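Importin-95 (Chaetomium thermophilum, PDB 4XRI) probably carries protein cargo into the nucleus as an importin-beta family HEAT-repeat transport receptor, with release of cargo presumably controlled by binding of a Ran-type small GTPase. Local coordinates at residues L53-G67 / T108-A120. The protein carries 2 engineered substitutions. Sequence-based numbering, arbitrary orientation.
Sequences LANESSEGHIRAAAG and TLASPNSKAGQAA. Engineered in segment 108-120: Pro112 (natural residue Ser). With SO4 (sulfate ion), chain C; SO4 (sulfate ion), chain I.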
loop_
_atom_site.group_PDB
_atom_site.type_symbol
_atom_site.label_atom_id
_atom_site.label_comp_id
_atom_site.label_asym_id
_atom_site.label_seq_id
_atom_site.Cartn_x
_atom_site.Cartn_y
_atom_site.Cartn_z
ATOM N N LEU A 53 6.775 1.666 -39.751
ATOM C CA LEU A 53 7.875 1.599 -38.801
ATOM C C LEU A 53 9.213 1.473 -39.524
ATOM O O LEU A 53 10.219 2.045 -39.102
ATOM C CB LEU A 53 7.675 0.423 -37.841
ATOM C CG LEU A 53 8.873 -0.026 -37.003
ATOM C CD1 LEU A 53 9.320 1.075 -36.055
ATOM C CD2 LEU A 53 8.539 -1.304 -36.236
ATOM N N ALA A 54 9.213 0.733 -40.628
ATOM C CA ALA A 54 10.442 0.440 -41.356
ATOM C C ALA A 54 10.810 1.547 -42.343
ATOM O O ALA A 54 11.919 1.566 -42.879
ATOM C CB ALA A 54 10.314 -0.892 -42.084
ATOM N N ASN A 55 9.883 2.470 -42.572
ATOM C CA ASN A 55 10.080 3.533 -43.555
ATOM C C ASN A 55 11.101 4.576 -43.098
ATOM O O ASN A 55 10.832 5.372 -42.200
ATOM C CB ASN A 55 8.742 4.215 -43.862
ATOM C CG ASN A 55 8.823 5.172 -45.043
ATOM O OD1 ASN A 55 9.906 5.478 -45.544
ATOM N ND2 ASN A 55 7.668 5.658 -45.485
ATOM N N GLU A 56 12.266 4.579 -43.740
ATOM C CA GLU A 56 13.335 5.514 -43.397
ATOM C C GLU A 56 13.041 6.944 -43.846
ATOM O O GLU A 56 13.753 7.876 -43.472
ATOM C CB GLU A 56 14.659 5.055 -44.009
ATOM C CG GLU A 56 15.184 3.747 -43.449
ATOM C CD GLU A 56 15.626 3.862 -42.002
ATOM O OE1 GLU A 56 15.909 4.991 -41.545
ATOM O OE2 GLU A 56 15.687 2.819 -41.321
ATOM N N SER A 57 12.000 7.115 -44.653
ATOM C CA SER A 57 11.645 8.437 -45.159
ATOM C C SER A 57 10.706 9.171 -44.203
ATOM O O SER A 57 10.395 10.346 -44.401
ATOM C CB SER A 57 11.002 8.326 -46.544
ATOM O OG SER A 57 11.907 7.771 -47.483
ATOM N N SER A 58 10.263 8.473 -43.163
ATOM C CA SER A 58 9.332 9.047 -42.199
ATOM C C SER A 58 10.057 9.605 -40.979
ATOM O O SER A 58 11.189 9.222 -40.689
ATOM C CB SER A 58 8.304 8.000 -41.763
ATOM O OG SER A 58 7.523 7.565 -42.862
ATOM N N GLU A 59 9.395 10.515 -40.270
ATOM C CA GLU A 59 9.944 11.081 -39.043
ATOM C C GLU A 59 9.982 10.028 -37.945
ATOM O O GLU A 59 9.172 9.102 -37.938
ATOM C CB GLU A 59 9.130 12.293 -38.583
ATOM C CG GLU A 59 9.080 13.438 -39.582
ATOM C CD GLU A 59 8.488 14.699 -38.983
ATOM O OE1 GLU A 59 9.036 15.194 -37.975
ATOM O OE2 GLU A 59 7.470 15.192 -39.515
ATOM N N GLY A 60 10.922 10.178 -37.020
ATOM C CA GLY A 60 11.114 9.213 -35.954
ATOM C C GLY A 60 9.900 8.991 -35.076
ATOM O O GLY A 60 9.597 7.853 -34.708
ATOM N N HIS A 61 9.202 10.071 -34.736
ATOM C CA HIS A 61 8.065 9.970 -33.829
ATOM C C HIS A 61 6.882 9.263 -34.487
ATOM O O HIS A 61 6.103 8.588 -33.812
ATOM C CB HIS A 61 7.650 11.358 -33.327
ATOM C CG HIS A 61 7.091 12.253 -34.390
ATOM N ND1 HIS A 61 7.886 13.038 -35.197
ATOM C CD2 HIS A 61 5.814 12.498 -34.767
ATOM C CE1 HIS A 61 7.123 13.722 -36.031
ATOM N NE2 HIS A 61 5.861 13.413 -35.790
ATOM N N ILE A 62 6.757 9.405 -35.802
ATOM C CA ILE A 62 5.732 8.678 -36.543
ATOM C C ILE A 62 6.044 7.186 -36.544
ATOM O O ILE A 62 5.171 6.355 -36.281
ATOM C CB ILE A 62 5.612 9.174 -37.997
ATOM C CG1 ILE A 62 5.160 10.634 -38.026
ATOM C CG2 ILE A 62 4.632 8.304 -38.778
ATOM C CD1 ILE A 62 3.837 10.871 -37.332
ATOM N N ARG A 63 7.298 6.858 -36.838
ATOM C CA ARG A 63 7.747 5.472 -36.882
ATOM C C ARG A 63 7.607 4.798 -35.523
ATOM O O ARG A 63 7.190 3.644 -35.434
ATOM C CB ARG A 63 9.199 5.400 -37.356
ATOM C CG ARG A 63 9.422 6.006 -38.726
ATOM C CD ARG A 63 10.892 6.015 -39.091
ATOM N NE ARG A 63 11.418 4.669 -39.293
ATOM C CZ ARG A 63 12.684 4.402 -39.595
ATOM N NH1 ARG A 63 13.556 5.393 -39.720
ATOM N NH2 ARG A 63 13.079 3.146 -39.760
ATOM N N ALA A 64 7.966 5.527 -34.469
ATOM C CA ALA A 64 7.826 5.023 -33.109
ATOM C C ALA A 64 6.363 4.738 -32.807
ATOM O O ALA A 64 6.025 3.682 -32.275
ATOM C CB ALA A 64 8.398 6.018 -32.106
ATOM N N ALA A 65 5.502 5.688 -33.163
ATOM C CA ALA A 65 4.060 5.549 -32.978
ATOM C C ALA A 65 3.526 4.304 -33.677
ATOM O O ALA A 65 2.709 3.571 -33.120
ATOM C CB ALA A 65 3.344 6.786 -33.493
ATOM N N ALA A 66 4.005 4.071 -34.895
ATOM C CA ALA A 66 3.623 2.895 -35.668
ATOM C C ALA A 66 4.069 1.619 -34.966
ATOM O O ALA A 66 3.314 0.652 -34.872
ATOM C CB ALA A 66 4.215 2.963 -37.068
ATOM N N GLY A 67 5.304 1.630 -34.473
ATOM C CA GLY A 67 5.868 0.484 -33.785
ATOM C C GLY A 67 5.147 0.170 -32.490
ATOM O O GLY A 67 4.936 -0.995 -32.155
ATOM N N THR A 108 14.664 -3.182 -39.015
ATOM C CA THR A 108 14.513 -1.817 -38.512
ATOM C C THR A 108 15.461 -1.538 -37.337
ATOM O O THR A 108 15.758 -0.383 -37.020
ATOM C CB THR A 108 13.047 -1.554 -38.092
ATOM O OG1 THR A 108 12.182 -1.785 -39.210
ATOM C CG2 THR A 108 12.841 -0.119 -37.607
ATOM N N LEU A 109 15.954 -2.600 -36.703
ATOM C CA LEU A 109 16.929 -2.459 -35.622
ATOM C C LEU A 109 18.178 -1.704 -36.074
ATOM O O LEU A 109 18.849 -1.055 -35.271
ATOM C CB LEU A 109 17.339 -3.828 -35.078
ATOM C CG LEU A 109 16.301 -4.677 -34.342
ATOM C CD1 LEU A 109 16.960 -5.947 -33.825
ATOM C CD2 LEU A 109 15.663 -3.897 -33.202
ATOM N N ALA A 110 18.482 -1.794 -37.365
ATOM C CA ALA A 110 19.694 -1.201 -37.917
ATOM C C ALA A 110 19.520 0.281 -38.247
ATOM O O ALA A 110 20.489 0.965 -38.579
ATOM C CB ALA A 110 20.128 -1.965 -39.160
ATOM N N SER A 111 18.286 0.768 -38.157
ATOM C CA SER A 111 17.975 2.156 -38.492
ATOM C C SER A 111 18.775 3.152 -37.659
ATOM O O SER A 111 18.887 2.998 -36.445
ATOM C CB SER A 111 16.477 2.424 -38.310
ATOM O OG SER A 111 16.176 3.785 -38.571
ATOM N N PRO A 112 19.333 4.181 -38.316
ATOM C CA PRO A 112 20.056 5.253 -37.624
ATOM C C PRO A 112 19.120 6.126 -36.793
ATOM O O PRO A 112 19.584 6.919 -35.975
ATOM C CB PRO A 112 20.688 6.052 -38.771
ATOM C CG PRO A 112 19.818 5.780 -39.937
ATOM C CD PRO A 112 19.355 4.358 -39.777
ATOM N N ASN A 113 17.814 5.978 -37.000
ATOM C CA ASN A 113 16.833 6.664 -36.172
ATOM C C ASN A 113 16.581 5.890 -34.881
ATOM O O ASN A 113 16.040 4.784 -34.902
ATOM C CB ASN A 113 15.524 6.866 -36.934
ATOM C CG ASN A 113 14.541 7.740 -36.179
ATOM O OD1 ASN A 113 13.688 7.243 -35.443
ATOM N ND2 ASN A 113 14.660 9.053 -36.357
ATOM N N SER A 114 16.979 6.485 -33.762
ATOM C CA SER A 114 16.933 5.819 -32.464
ATOM C C SER A 114 15.520 5.441 -32.033
ATOM O O SER A 114 15.305 4.374 -31.457
ATOM C CB SER A 114 17.572 6.708 -31.395
ATOM O OG SER A 114 18.971 6.805 -31.591
ATOM N N LYS A 115 14.559 6.316 -32.308
ATOM C CA LYS A 115 13.180 6.075 -31.898
ATOM C C LYS A 115 12.564 4.895 -32.645
ATOM O O LYS A 115 11.835 4.092 -32.058
ATOM C CB LYS A 115 12.340 7.334 -32.103
ATOM C CG LYS A 115 12.747 8.479 -31.189
ATOM C CD LYS A 115 11.911 9.723 -31.426
ATOM C CE LYS A 115 12.345 10.851 -30.501
ATOM N NZ LYS A 115 11.612 12.115 -30.778
ATOM N N ALA A 116 12.864 4.792 -33.937
ATOM C CA ALA A 116 12.392 3.673 -34.742
ATOM C C ALA A 116 13.036 2.376 -34.269
ATOM O O ALA A 116 12.371 1.346 -34.154
ATOM C CB ALA A 116 12.690 3.911 -36.212
ATOM N N GLY A 117 14.335 2.438 -33.993
ATOM C CA GLY A 117 15.071 1.283 -33.514
ATOM C C GLY A 117 14.539 0.772 -32.191
ATOM O O GLY A 117 14.374 -0.433 -32.000
ATOM N N GLN A 118 14.267 1.696 -31.275
ATOM C CA GLN A 118 13.715 1.349 -29.968
ATOM C C GLN A 118 12.353 0.690 -30.122
ATOM O O GLN A 118 12.073 -0.332 -29.496
ATOM C CB GLN A 118 13.597 2.591 -29.080
ATOM C CG GLN A 118 13.458 2.299 -27.594
ATOM C CD GLN A 118 12.032 1.986 -27.179
ATOM O OE1 GLN A 118 11.083 2.239 -27.924
ATOM N NE2 GLN A 118 11.876 1.432 -25.981
ATOM N N ALA A 119 11.511 1.293 -30.957
ATOM C CA ALA A 119 10.166 0.780 -31.209
ATOM C C ALA A 119 10.215 -0.627 -31.791
ATOM O O ALA A 119 9.427 -1.493 -31.407
ATOM C CB ALA A 119 9.412 1.711 -32.142
ATOM N N ALA A 120 11.152 -0.850 -32.708
ATOM C CA ALA A 120 11.334 -2.162 -33.317
ATOM C C ALA A 120 11.744 -3.193 -32.266
ATOM O O ALA A 120 11.341 -4.355 -32.329
ATOM C CB ALA A 120 12.366 -2.094 -34.427
HETATM S S SO4 C . 11.136 13.517 -34.333
HETATM O O1 SO4 C . 10.294 14.310 -33.444
HETATM O O2 SO4 C . 10.303 12.902 -35.362
HETATM O O3 SO4 C . 12.127 14.381 -34.967
HETATM O O4 SO4 C . 11.820 12.482 -33.565
HETATM S S SO4 I . 21.188 9.412 -32.595
HETATM O O1 SO4 I . 20.275 8.752 -33.523
HETATM O O2 SO4 I . 20.425 10.282 -31.705
HETATM O O3 SO4 I . 21.896 8.407 -31.806
HETATM O O4 SO4 I . 22.156 10.207 -33.346
#
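Arg63 lays one face of its guanidinium on the methyl of Ala116, whose CB sits over the centre of the group, 3.4 Å from CZ. The two residues belong to neighbouring, nearly parallel helices of the HEAT-repeat solenoid, 60-72 and 114-131; the axes of their short segments come within 7.8 Å, at 7° to each other. Small residues permit this closeness: the methyl of Ala119 lies 3.8 Å from Ala64 CA and also packs on the bare CA of Gly67. Leu53, in the last turn of helix 42-54, enters as a knob among Thr108, Ala116, Ala119 and Ala120; with CG anti to the backbone N (chi1 165°), its CD1 comes 4.0 Å from Ala119 CB.

Arginine suits its place because its flat end can serve several acceptors at once. NE and NH2 clasp Leu53 O side-on, in the guanidinium plane, tying the new helix to the last turn of the one before it. Glu56 adds a salt bridge, OE1 to Arg63 NH1 at 3.0 Å, while its OE2 takes a bond from NH2 above the carboxylate plane and, through its syn lone pair, the proton of Ser111 OG at 3.0 Å. That hydroxyl also accepts from Asn113 N, forming an ST turn.

Asn113, the N-cap of its helix, presses its amide against Gly60 CA, where a bare backbone lets it approach. At the N-terminal ends of the two helices, a sulfate, probably from the crystallisation liquor, bridges them: Lys115, its chain extended beyond CG, brings NZ within 2.8 Å of its O4, and His61 N donates to its O2.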